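Local structure of tryptophan decarboxylase 1 (Oryza sativa subsp. japonica, 6KHO) at residues S491-E495 with H496-S500; D28-R31 with S32-K36; V125-T128 with W129-P133; C437-I440 with R441-A444; G60-Q63 with D64-A68. The protein decarboxylates L-tryptophan to tryptamine, and 5-hydroxy-L-tryptophan to serotonin, as a pyridoxal 5'-phosphate-dependent homodimeric enzyme of plant serotonin biosynthesis. All coordinates share one frame; numbering follows the deposited sequence.

Interaction 1. Residues S491-E495 with H496-S500; sequences SLQEE and HHVRS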
# COMPACT_ATOMS: atom_id res chain seq x y z
N SER A 491 -15.90 -9.20 -13.83
CA SER A 491 -16.14 -8.26 -14.92
C SER A 491 -16.44 -8.97 -16.25
O SER A 491 -17.24 -8.48 -17.06
CB SER A 491 -14.95 -7.32 -15.07
OG SER A 491 -14.88 -6.45 -13.95
N LEU A 492 -15.81 -10.13 -16.50
CA LEU A 492 -16.08 -10.86 -17.74
C LEU A 492 -17.39 -11.65 -17.71
O LEU A 492 -17.80 -12.20 -18.73
CB LEU A 492 -14.91 -11.80 -18.05
CG LEU A 492 -13.65 -11.06 -18.50
CD1 LEU A 492 -12.46 -12.01 -18.68
CD2 LEU A 492 -13.96 -10.30 -19.78
N GLN A 493 -18.06 -11.69 -16.56
CA GLN A 493 -19.20 -12.58 -16.36
C GLN A 493 -20.48 -11.99 -16.94
O GLN A 493 -20.79 -10.82 -16.71
CB GLN A 493 -19.34 -12.85 -14.86
CG GLN A 493 -20.65 -13.42 -14.39
CD GLN A 493 -20.66 -13.51 -12.88
OE1 GLN A 493 -21.43 -12.81 -12.22
NE2 GLN A 493 -19.79 -14.34 -12.33
N GLU A 494 -21.20 -12.80 -17.71
CA GLU A 494 -22.48 -12.42 -18.29
C GLU A 494 -23.60 -13.29 -17.70
O GLU A 494 -23.34 -14.24 -16.95
CB GLU A 494 -22.45 -12.56 -19.82
CG GLU A 494 -21.68 -11.46 -20.52
CD GLU A 494 -21.38 -11.79 -21.98
OE1 GLU A 494 -22.09 -12.63 -22.57
OE2 GLU A 494 -20.43 -11.20 -22.55
N GLU A 495 -24.84 -12.94 -18.04
CA GLU A 495 -25.98 -13.65 -17.45
C GLU A 495 -25.92 -15.15 -17.73
O GLU A 495 -26.24 -15.96 -16.86
CB GLU A 495 -27.30 -13.07 -17.96
CG GLU A 495 -28.51 -13.69 -17.27
CD GLU A 495 -29.84 -13.16 -17.77
OE1 GLU A 495 -30.06 -11.93 -17.72
OE2 GLU A 495 -30.68 -13.98 -18.20
N HIS A 496 -25.47 -15.55 -18.93
CA HIS A 496 -25.50 -16.97 -19.25
C HIS A 496 -24.50 -17.75 -18.40
O HIS A 496 -24.71 -18.94 -18.13
CB HIS A 496 -25.26 -17.19 -20.75
CG HIS A 496 -23.88 -16.82 -21.22
ND1 HIS A 496 -22.80 -17.68 -21.10
CD2 HIS A 496 -23.41 -15.71 -21.83
CE1 HIS A 496 -21.73 -17.11 -21.61
NE2 HIS A 496 -22.07 -15.91 -22.06
N HIS A 497 -23.45 -17.09 -17.91
CA HIS A 497 -22.53 -17.75 -16.98
C HIS A 497 -23.23 -18.09 -15.67
O HIS A 497 -22.98 -19.16 -15.08
CB HIS A 497 -21.30 -16.88 -16.71
CG HIS A 497 -20.43 -16.65 -17.91
ND1 HIS A 497 -20.38 -15.44 -18.58
CD2 HIS A 497 -19.55 -17.46 -18.55
CE1 HIS A 497 -19.52 -15.52 -19.58
NE2 HIS A 497 -19.00 -16.74 -19.59
N VAL A 498 -24.08 -17.19 -15.17
CA VAL A 498 -24.76 -17.43 -13.90
C VAL A 498 -25.79 -18.55 -14.06
O VAL A 498 -25.91 -19.43 -13.21
CB VAL A 498 -25.41 -16.14 -13.38
CG1 VAL A 498 -26.21 -16.42 -12.12
CG2 VAL A 498 -24.35 -15.06 -13.11
N ARG A 499 -26.54 -18.53 -15.17
CA ARG A 499 -27.53 -19.58 -15.41
C ARG A 499 -26.86 -20.94 -15.57
O ARG A 499 -27.34 -21.93 -15.00
CB ARG A 499 -28.36 -19.24 -16.64
CG ARG A 499 -29.30 -18.06 -16.43
CD ARG A 499 -30.21 -17.87 -17.63
NE ARG A 499 -31.11 -16.74 -17.47
CZ ARG A 499 -32.25 -16.78 -16.79
NH1 ARG A 499 -32.63 -17.91 -16.19
NH2 ARG A 499 -33.02 -15.71 -16.70
N SER A 500 -25.77 -21.01 -16.33
CA SER A 500 -25.03 -22.27 -16.46
C SER A 500 -24.47 -22.74 -15.12
O SER A 500 -24.38 -23.94 -14.86
CB SER A 500 -23.90 -22.13 -17.48
OG SER A 500 -24.41 -21.82 -18.76
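The backbone carbonyl of E495, in the first turn of helix 495-513, accepts the N-H of R499 at 3.1 Å from R499 N to E495 O, while E494 sits just ahead at the N-cap. The side chains make this helix start an instructive case. H497, three residues past the N-cap, turns its ring back so that ND1 takes the backbone N-H of E494; the distance from E494 N to H497 ND1 is 2.9 Å, and at 169° the bond is almost straight and lies near the ring plane. This is one half of a capping box, without the reciprocal bond from the E494 side chain to H497 N. Because ND1 accepts here while NE2 pairs with E49 OE1, the ring is likely to carry its proton on NE2. Along the first turn of the helix, E495 and R499 lie side by side, pointing the same way. With the E495 CG anti to the backbone N (chi1 -174°), the carboxylate swings over the next turn, and OE2 meets R499 NE at 2.9 Å and R499 NH2 at 3.3 Å. Both nitrogens reach this one oxygen, from the same face of the carboxylate, whose plane is turned 57° from that of the guanidinium. V498 CG2 rests against Q493 OE1 at 3.8 Å, an amide already tied down by G489 N and P98 O. The loop after strand 481-487 thus passes into helix 495-513 against helix 386-420, which meets Q493 through M411, R499 through V414 and V498 through F415, and S491 reaches Q23 of the second subunit.

Interaction 2. Residues D28-R31 with S32-K36; sequences DDVR and SYLHK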
# COMPACT_ATOMS: atom_id res chain seq x y z
N ASP A 28 13.28 1.36 -27.23
CA ASP A 28 12.95 0.10 -27.88
C ASP A 28 12.33 -0.90 -26.90
O ASP A 28 11.31 -1.52 -27.20
CB ASP A 28 14.21 -0.50 -28.52
CG ASP A 28 14.64 0.23 -29.80
OD1 ASP A 28 13.93 1.17 -30.23
OD2 ASP A 28 15.68 -0.14 -30.36
N ASP A 29 12.96 -1.07 -25.72
CA ASP A 29 12.46 -2.04 -24.75
C ASP A 29 11.12 -1.62 -24.15
O ASP A 29 10.25 -2.46 -23.93
CB ASP A 29 13.48 -2.22 -23.62
CG ASP A 29 14.68 -3.05 -24.03
OD1 ASP A 29 14.79 -3.44 -25.22
OD2 ASP A 29 15.53 -3.31 -23.14
N VAL A 30 10.96 -0.33 -23.85
CA VAL A 30 9.70 0.14 -23.29
C VAL A 30 8.55 -0.21 -24.23
O VAL A 30 7.54 -0.78 -23.82
CB VAL A 30 9.75 1.65 -23.00
CG1 VAL A 30 8.35 2.19 -22.70
CG2 VAL A 30 10.67 1.92 -21.82
N ARG A 31 8.72 0.06 -25.52
CA ARG A 31 7.63 -0.23 -26.45
C ARG A 31 7.42 -1.73 -26.62
O ARG A 31 6.28 -2.20 -26.61
CB ARG A 31 7.90 0.43 -27.80
CG ARG A 31 6.72 0.37 -28.76
CD ARG A 31 7.05 1.04 -30.11
NE ARG A 31 5.99 0.88 -31.10
CZ ARG A 31 5.85 -0.19 -31.89
NH1 ARG A 31 6.72 -1.19 -31.80
NH2 ARG A 31 4.85 -0.25 -32.77
N SER A 32 8.49 -2.50 -26.80
CA SER A 32 8.25 -3.90 -27.13
C SER A 32 7.84 -4.72 -25.91
O SER A 32 6.95 -5.57 -26.02
CB SER A 32 9.47 -4.51 -27.83
OG SER A 32 10.55 -4.73 -26.97
N TYR A 33 8.45 -4.49 -24.73
CA TYR A 33 7.99 -5.21 -23.54
C TYR A 33 6.52 -4.94 -23.28
O TYR A 33 5.75 -5.87 -22.99
CB TYR A 33 8.79 -4.81 -22.29
CG TYR A 33 10.25 -5.20 -22.18
CD1 TYR A 33 11.04 -5.50 -23.30
CD2 TYR A 33 10.86 -5.23 -20.94
CE1 TYR A 33 12.39 -5.82 -23.16
CE2 TYR A 33 12.20 -5.53 -20.79
CZ TYR A 33 12.96 -5.83 -21.89
OH TYR A 33 14.28 -6.13 -21.68
N LEU A 34 6.10 -3.67 -23.36
CA LEU A 34 4.70 -3.36 -23.06
C LEU A 34 3.76 -3.90 -24.13
O LEU A 34 2.64 -4.33 -23.81
CB LEU A 34 4.52 -1.85 -22.89
CG LEU A 34 5.21 -1.28 -21.63
CD1 LEU A 34 4.89 0.19 -21.44
CD2 LEU A 34 4.81 -2.05 -20.36
N HIS A 35 4.18 -3.91 -25.41
CA HIS A 35 3.34 -4.50 -26.45
C HIS A 35 3.16 -6.00 -26.21
O HIS A 35 2.07 -6.54 -26.42
CB HIS A 35 3.95 -4.25 -27.84
CG HIS A 35 3.67 -2.87 -28.37
ND1 HIS A 35 2.61 -2.11 -27.91
CD2 HIS A 35 4.30 -2.12 -29.30
CE1 HIS A 35 2.61 -0.95 -28.54
NE2 HIS A 35 3.62 -0.93 -29.39
N LYS A 36 4.23 -6.67 -25.78
CA LYS A 36 4.13 -8.09 -25.45
C LYS A 36 3.24 -8.32 -24.25
O LYS A 36 2.48 -9.30 -24.21
CB LYS A 36 5.53 -8.65 -25.23
CG LYS A 36 6.25 -8.88 -26.54
CD LYS A 36 7.75 -9.00 -26.39
CE LYS A 36 8.37 -9.25 -27.77
NZ LYS A 36 9.78 -8.82 -27.80
O HOH W 1 13.55 -4.39 -27.50
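H35 presents the edge of its imidazole to the face of the R31 guanidinium: NE2 stands 3.3 Å above the guanidinium plane, over its centre, with R31 CZ in turn lying in the ring plane of H35. The two flat groups are almost perpendicular, 89° apart. R31 NE does not point its hydrogen at the ring nitrogen, so the contact is one of packing rather than a hydrogen bond. It depends on the arginine being extended, with CG anti to the backbone N (chi1 -171°), which also brings R31 CG to 3.4 Å from H35 NE2. A face of the H35 ring is occupied by the carbonyl oxygen of R31. The Y33 ring shows the other way of using a face: D29 CB makes a CH-pi contact over it, 4.1 Å from the ring centroid, and the carboxylate follows alongside with its plane only 19° from that of the ring. D29 has a second task, since a water donates to its OD1 at 2.8 Å and is also hydrogen-bonded to S32 OG at 3.1 Å, spanning an i, i+3 pair. On a further flank V30 CG1 touches L34 CD1 at 4.2 Å. Y33 stacks on F77, and on the dimer side V30, L34 and H35 meet I41 and V38 of the second subunit, where H35 also meets its own counterpart. R31/H35, D29/Y33 and V30/L34 keep the i, i+4 spacing of an alpha-helix; with V30, Y33 and L34 buried and D28 and R31 exposed, helix 27-47 is amphipathic here, an N-terminal helix with which group II decarboxylases build part of their dimer interface.

Interaction 3. Residues V125-T128 with W129-P133; sequences VGFT and WQASP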
# COMPACT_ATOMS: atom_id res chain seq x y z
N VAL A 125 6.23 10.09 -6.79
CA VAL A 125 6.04 9.75 -5.38
C VAL A 125 5.42 10.97 -4.69
O VAL A 125 6.09 11.98 -4.48
CB VAL A 125 7.36 9.34 -4.71
CG1 VAL A 125 7.10 8.88 -3.27
CG2 VAL A 125 8.05 8.23 -5.52
N GLY A 126 4.14 10.87 -4.33
CA GLY A 126 3.41 12.06 -3.94
C GLY A 126 3.25 12.32 -2.46
O GLY A 126 2.14 12.62 -2.02
N PHE A 127 4.33 12.25 -1.68
CA PHE A 127 4.23 12.46 -0.24
C PHE A 127 3.78 13.89 0.08
O PHE A 127 3.05 14.11 1.06
CB PHE A 127 5.55 12.15 0.47
CG PHE A 127 6.81 12.39 -0.35
CD1 PHE A 127 7.25 13.67 -0.64
CD2 PHE A 127 7.60 11.31 -0.74
CE1 PHE A 127 8.44 13.87 -1.36
CE2 PHE A 127 8.78 11.50 -1.45
CZ PHE A 127 9.21 12.77 -1.77
N THR A 128 4.21 14.87 -0.71
CA THR A 128 3.75 16.24 -0.59
C THR A 128 3.15 16.70 -1.91
O THR A 128 3.42 16.12 -2.98
CB THR A 128 4.89 17.21 -0.20
OG1 THR A 128 5.90 17.20 -1.21
CG2 THR A 128 5.50 16.85 1.17
N TRP A 129 2.32 17.74 -1.82
CA TRP A 129 1.80 18.42 -3.00
C TRP A 129 2.94 18.84 -3.93
O TRP A 129 2.90 18.57 -5.13
CB TRP A 129 0.95 19.63 -2.57
CG TRP A 129 0.43 20.47 -3.72
CD1 TRP A 129 -0.77 20.33 -4.36
CD2 TRP A 129 1.10 21.57 -4.36
NE1 TRP A 129 -0.88 21.27 -5.38
CE2 TRP A 129 0.24 22.05 -5.38
CE3 TRP A 129 2.32 22.21 -4.15
CZ2 TRP A 129 0.58 23.13 -6.21
CZ3 TRP A 129 2.67 23.28 -4.99
CH2 TRP A 129 1.80 23.72 -6.00
N GLN A 130 3.98 19.46 -3.38
CA GLN A 130 5.08 19.95 -4.20
C GLN A 130 5.81 18.82 -4.92
O GLN A 130 6.27 19.00 -6.05
CB GLN A 130 6.06 20.75 -3.35
CG GLN A 130 7.18 21.39 -4.17
CD GLN A 130 6.66 22.32 -5.24
OE1 GLN A 130 6.41 21.91 -6.39
NE2 GLN A 130 6.48 23.58 -4.88
N ALA A 131 5.90 17.65 -4.26
CA ALA A 131 6.52 16.45 -4.83
C ALA A 131 5.91 16.03 -6.15
O ALA A 131 6.55 15.28 -6.89
CB ALA A 131 6.38 15.25 -3.89
N SER A 132 4.65 16.48 -6.45
CA SER A 132 3.98 16.40 -7.75
C SER A 132 2.56 16.95 -7.66
O SER A 132 1.62 16.21 -7.32
CB SER A 132 3.93 14.96 -8.27
OG SER A 132 3.54 14.97 -9.62
N PRO A 133 2.35 18.24 -7.96
CA PRO A 133 1.03 18.85 -7.74
C PRO A 133 -0.13 18.10 -8.37
O PRO A 133 -1.14 17.88 -7.70
CB PRO A 133 1.22 20.25 -8.33
CG PRO A 133 2.63 20.59 -7.97
CD PRO A 133 3.39 19.27 -8.22
O HOH W 2 1.77 15.05 -4.90
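A type I beta turn, W129 to S132, leads into helix 133-149, and T128 just before it fastens it: the N-H of A131 is hydrogen-bonded to T128 OG1, with 3.1 Å from A131 N to that oxygen. The hydroxyl is put there by a chi1 of 61°, which places OG1 between the backbone N and the carbonyl carbon. A valine in place of T128 has no hydroxyl, and the N-H of A131 would probably lose its side-chain acceptor, leaving the turn less firmly fixed. The A131 methyl points back into the loop, its CB 3.5 Å from F127 CE1 and 3.3 Å from the carbonyl oxygen V125 O. A water donates to both T128 O and S132 O, its oxygen 2.7 Å from each, and so bridges the turn. The W129 indole has P133 CG over one face and is anchored through NE1 to E137. F127 lies close to V380, a cofactor-binding residue, and meets F103 of the second subunit edge-to-face. Since nearly every residue is buried, the chemistry suggests that this interface loop holds its shape by matching its polar atoms with a hydroxyl, a bridging water, and T93 (to Q130 O and S132 OG) and W95 (to A131 O) of the second subunit.

Interaction 4. Residues C437-I440 with R441-A444; sequences CFRI and RAGA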
# COMPACT_ATOMS: atom_id res chain seq x y z
N CYS A 437 -26.74 -15.87 -0.62
CA CYS A 437 -26.35 -16.94 0.29
C CYS A 437 -27.41 -18.03 0.22
O CYS A 437 -28.60 -17.74 0.38
CB CYS A 437 -26.19 -16.42 1.72
SG CYS A 437 -24.76 -15.32 2.02
N PHE A 438 -26.98 -19.26 -0.02
CA PHE A 438 -27.92 -20.36 -0.25
C PHE A 438 -27.29 -21.65 0.27
O PHE A 438 -26.08 -21.72 0.50
CB PHE A 438 -28.28 -20.50 -1.74
CG PHE A 438 -27.20 -21.11 -2.58
CD1 PHE A 438 -26.03 -20.41 -2.86
CD2 PHE A 438 -27.34 -22.39 -3.09
CE1 PHE A 438 -25.03 -20.98 -3.63
CE2 PHE A 438 -26.34 -22.96 -3.87
CZ PHE A 438 -25.18 -22.26 -4.14
N ARG A 439 -28.14 -22.66 0.47
CA ARG A 439 -27.62 -23.96 0.87
C ARG A 439 -28.63 -25.05 0.55
O ARG A 439 -29.81 -24.78 0.28
CB ARG A 439 -27.26 -23.99 2.36
CG ARG A 439 -28.43 -23.90 3.32
CD ARG A 439 -27.96 -24.29 4.72
NE ARG A 439 -28.97 -25.05 5.44
CZ ARG A 439 -28.71 -26.09 6.22
NH1 ARG A 439 -27.45 -26.51 6.38
NH2 ARG A 439 -29.69 -26.72 6.84
N ILE A 440 -28.13 -26.28 0.54
CA ILE A 440 -28.99 -27.46 0.47
C ILE A 440 -29.79 -27.56 1.76
O ILE A 440 -29.21 -27.69 2.85
CB ILE A 440 -28.16 -28.73 0.22
CG1 ILE A 440 -27.65 -28.77 -1.23
CG2 ILE A 440 -28.97 -29.98 0.56
CD1 ILE A 440 -26.50 -29.75 -1.44
N ARG A 441 -31.11 -27.48 1.64
CA ARG A 441 -32.04 -27.58 2.76
C ARG A 441 -31.91 -28.93 3.46
O ARG A 441 -31.48 -29.93 2.88
CB ARG A 441 -33.47 -27.40 2.27
CG ARG A 441 -34.34 -26.51 3.13
CD ARG A 441 -35.83 -26.78 2.89
NE ARG A 441 -36.39 -25.97 1.80
CZ ARG A 441 -36.60 -24.66 1.87
NH1 ARG A 441 -36.31 -23.98 2.97
NH2 ARG A 441 -37.12 -24.02 0.82
N ALA A 442 -32.29 -28.96 4.74
CA ALA A 442 -32.46 -30.23 5.44
C ALA A 442 -33.82 -30.82 5.09
O ALA A 442 -34.83 -30.10 5.02
CB ALA A 442 -32.33 -30.04 6.94
N GLY A 443 -33.85 -32.13 4.87
CA GLY A 443 -35.03 -32.76 4.34
C GLY A 443 -35.17 -32.64 2.84
O GLY A 443 -36.27 -32.85 2.30
N ALA A 444 -34.09 -32.28 2.14
CA ALA A 444 -34.10 -32.13 0.69
C ALA A 444 -33.83 -33.44 -0.02
O ALA A 444 -34.37 -33.67 -1.11
CB ALA A 444 -33.06 -31.10 0.26
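R441 follows directly on I440, whose CG2 branch lies against the backbone it leads into, 3.4 Å from R441 O. That branch is anti to the I440 backbone N and beside the carbonyl carbon, which carries it forward over the next peptide, while the rest of the side chain turns to F425 and L461. The R441 side chain bends away at chi3 (-89°), and its NE makes a weak hydrogen bond to D423 O. A442 comes next. It lies beside the guanidinium end of R439, with R439 NH2 4.0 Å from A442 N and 4.2 Å from A442 CB, a van der Waals approach. The reach of R439 explains it: the chain bends at chi3 (-143°) and is fixed by three acids, E426 at NE, E451 at NH2 and D455 at NH1, so its buried charge is probably well compensated, even with R481 nearby. These residues illustrate how an inner strand is brought to its end. Strand 435-440 belongs to the four-stranded antiparallel sheet of the C-terminal region and ends here in a type II beta turn, R441 to A444, that opens the loop toward helix 451-468. G443 holds the third position of that turn with a positive phi of 81°, where a side chain would press on the carbonyl oxygen of A442. Beyond it the chain doubles back, and the A444 methyl points toward the strand again: A444 CB comes to 4.3 Å from I440 CG2, the one apolar side-chain contact between 437-440 and 441-444. The same methyl also rests on R424.

Interaction 5. Residues G60-Q63 with D64-A68; sequences GYLQ and DELRA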
# COMPACT_ATOMS: atom_id res chain seq x y z
N GLY A 60 4.91 -25.30 -3.23
CA GLY A 60 6.32 -25.44 -3.53
C GLY A 60 6.65 -25.67 -4.99
O GLY A 60 7.84 -25.71 -5.34
N TYR A 61 5.65 -25.80 -5.86
CA TYR A 61 5.93 -26.12 -7.26
C TYR A 61 6.75 -25.03 -7.94
O TYR A 61 7.56 -25.33 -8.83
CB TYR A 61 4.61 -26.33 -8.01
CG TYR A 61 4.05 -25.07 -8.61
CD1 TYR A 61 3.24 -24.21 -7.86
CD2 TYR A 61 4.32 -24.72 -9.92
CE1 TYR A 61 2.73 -23.05 -8.40
CE2 TYR A 61 3.82 -23.56 -10.48
CZ TYR A 61 3.02 -22.73 -9.72
OH TYR A 61 2.53 -21.58 -10.28
N LEU A 62 6.59 -23.76 -7.53
CA LEU A 62 7.10 -22.66 -8.34
C LEU A 62 8.62 -22.63 -8.34
O LEU A 62 9.25 -22.57 -9.40
CB LEU A 62 6.54 -21.32 -7.86
CG LEU A 62 6.85 -20.22 -8.90
CD1 LEU A 62 6.15 -20.54 -10.22
CD2 LEU A 62 6.46 -18.82 -8.40
N GLN A 63 9.24 -22.66 -7.15
CA GLN A 63 10.70 -22.70 -7.11
C GLN A 63 11.26 -23.94 -7.81
O GLN A 63 12.37 -23.89 -8.36
CB GLN A 63 11.19 -22.63 -5.67
CG GLN A 63 12.71 -22.62 -5.58
CD GLN A 63 13.26 -22.34 -4.19
OE1 GLN A 63 13.05 -21.27 -3.62
NE2 GLN A 63 13.99 -23.31 -3.63
N ASP A 64 10.54 -25.06 -7.78
CA ASP A 64 10.96 -26.22 -8.56
C ASP A 64 11.11 -25.87 -10.04
O ASP A 64 12.11 -26.22 -10.67
CB ASP A 64 9.96 -27.38 -8.41
CG ASP A 64 9.95 -27.96 -7.00
OD1 ASP A 64 10.88 -27.69 -6.22
OD2 ASP A 64 9.00 -28.70 -6.68
N GLU A 65 10.13 -25.15 -10.60
CA GLU A 65 10.11 -24.85 -12.03
C GLU A 65 11.02 -23.68 -12.39
O GLU A 65 11.92 -23.81 -13.22
CB GLU A 65 8.69 -24.56 -12.49
CG GLU A 65 7.82 -25.76 -12.38
CD GLU A 65 6.53 -25.56 -13.08
OE1 GLU A 65 6.42 -24.55 -13.82
OE2 GLU A 65 5.64 -26.40 -12.93
N LEU A 66 10.79 -22.52 -11.79
CA LEU A 66 11.81 -21.49 -11.90
C LEU A 66 12.99 -21.98 -11.08
O LEU A 66 12.98 -23.10 -10.59
CB LEU A 66 11.23 -20.14 -11.49
CG LEU A 66 9.81 -19.99 -12.05
CD1 LEU A 66 9.11 -18.75 -11.50
CD2 LEU A 66 9.80 -19.97 -13.56
N ARG A 67 14.05 -21.24 -10.94
CA ARG A 67 15.05 -21.92 -10.13
C ARG A 67 15.07 -21.36 -8.71
O ARG A 67 14.33 -20.44 -8.38
CB ARG A 67 16.42 -21.84 -10.78
CG ARG A 67 16.61 -22.85 -11.85
CD ARG A 67 18.03 -22.72 -12.30
NE ARG A 67 18.24 -23.30 -13.59
CZ ARG A 67 19.42 -23.32 -14.18
NH1 ARG A 67 20.47 -22.79 -13.56
NH2 ARG A 67 19.55 -23.87 -15.36
N ALA A 68 15.93 -21.94 -7.87
CA ALA A 68 16.11 -21.45 -6.52
C ALA A 68 16.92 -20.16 -6.47
O ALA A 68 16.88 -19.46 -5.46
CB ALA A 68 16.79 -22.50 -5.64
O HOH W 3 15.49 -19.93 -2.59
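L62 O is the acceptor most heavily used where 60-63 meets 64-68. L66 N donates to L62 O at 2.8 Å, nearly in line with the carbonyl bond, and E65 N adds a weak bond to the same oxygen. The main bond of E65 N goes instead to Y61 O at 3.1 Å, in the carbonyl plane, so this N-H is shared between two carbonyls. The polar ends of Y61 and E65 converge on S87 of helix 77-88: Y61 OH bonds S87 O, and E65 OE1 bonds S87 OG. The other carboxylate oxygen, E65 OE2, lies at the edge of the Y61 ring, 3.7 Å from CD2, with ring and carboxylate planes 78° apart. All this happens on a short helix, 61-65, with G60 at its N-cap and L66 the first residue to leave helical angles; L62 CD1 meets L66 CD1 at 3.7 Å, and both leucines pack on M138 of the second subunit. At the start of the helix G60 O and the D64 carboxylate, two acceptors side by side, are reconciled by R159 of the second subunit, which bonds the carbonyl and forms a salt bridge with D64 OD1. Q63 stretches out from a chi1 of -178°, its NE2 3.5 Å from A68 CB and hydrogen-bonded to T160 O of the second subunit. A water lies 3.0 Å from Q63 OE1, also near A68 O, which Q148 of the second subunit bonds. Were Q63 a leucine, T160 O of the second subunit would probably be left without this donor, and the water would lose a possible acceptor.

Along the chain the order is interaction 2, 5, 3, 4, 1, and no two of them touch. Interactions 2 and 5 lie on consecutive helices, 27-47 and 61-65, their centres 27 Å apart, on the same side of the chain's centre. Interactions 1 and 4, 23 Å apart between centres, both lean on F415 of helix 386-420, through V498 and F438. Interactions 3 and 4 stand 55 Å apart on opposite sides. All but interaction 4 touch the second subunit. E137 joins two of them across the dimer, bonding W129 of its own chain and G60 of the other, so turns and helix starts distant within one chain become neighbours in the homodimer.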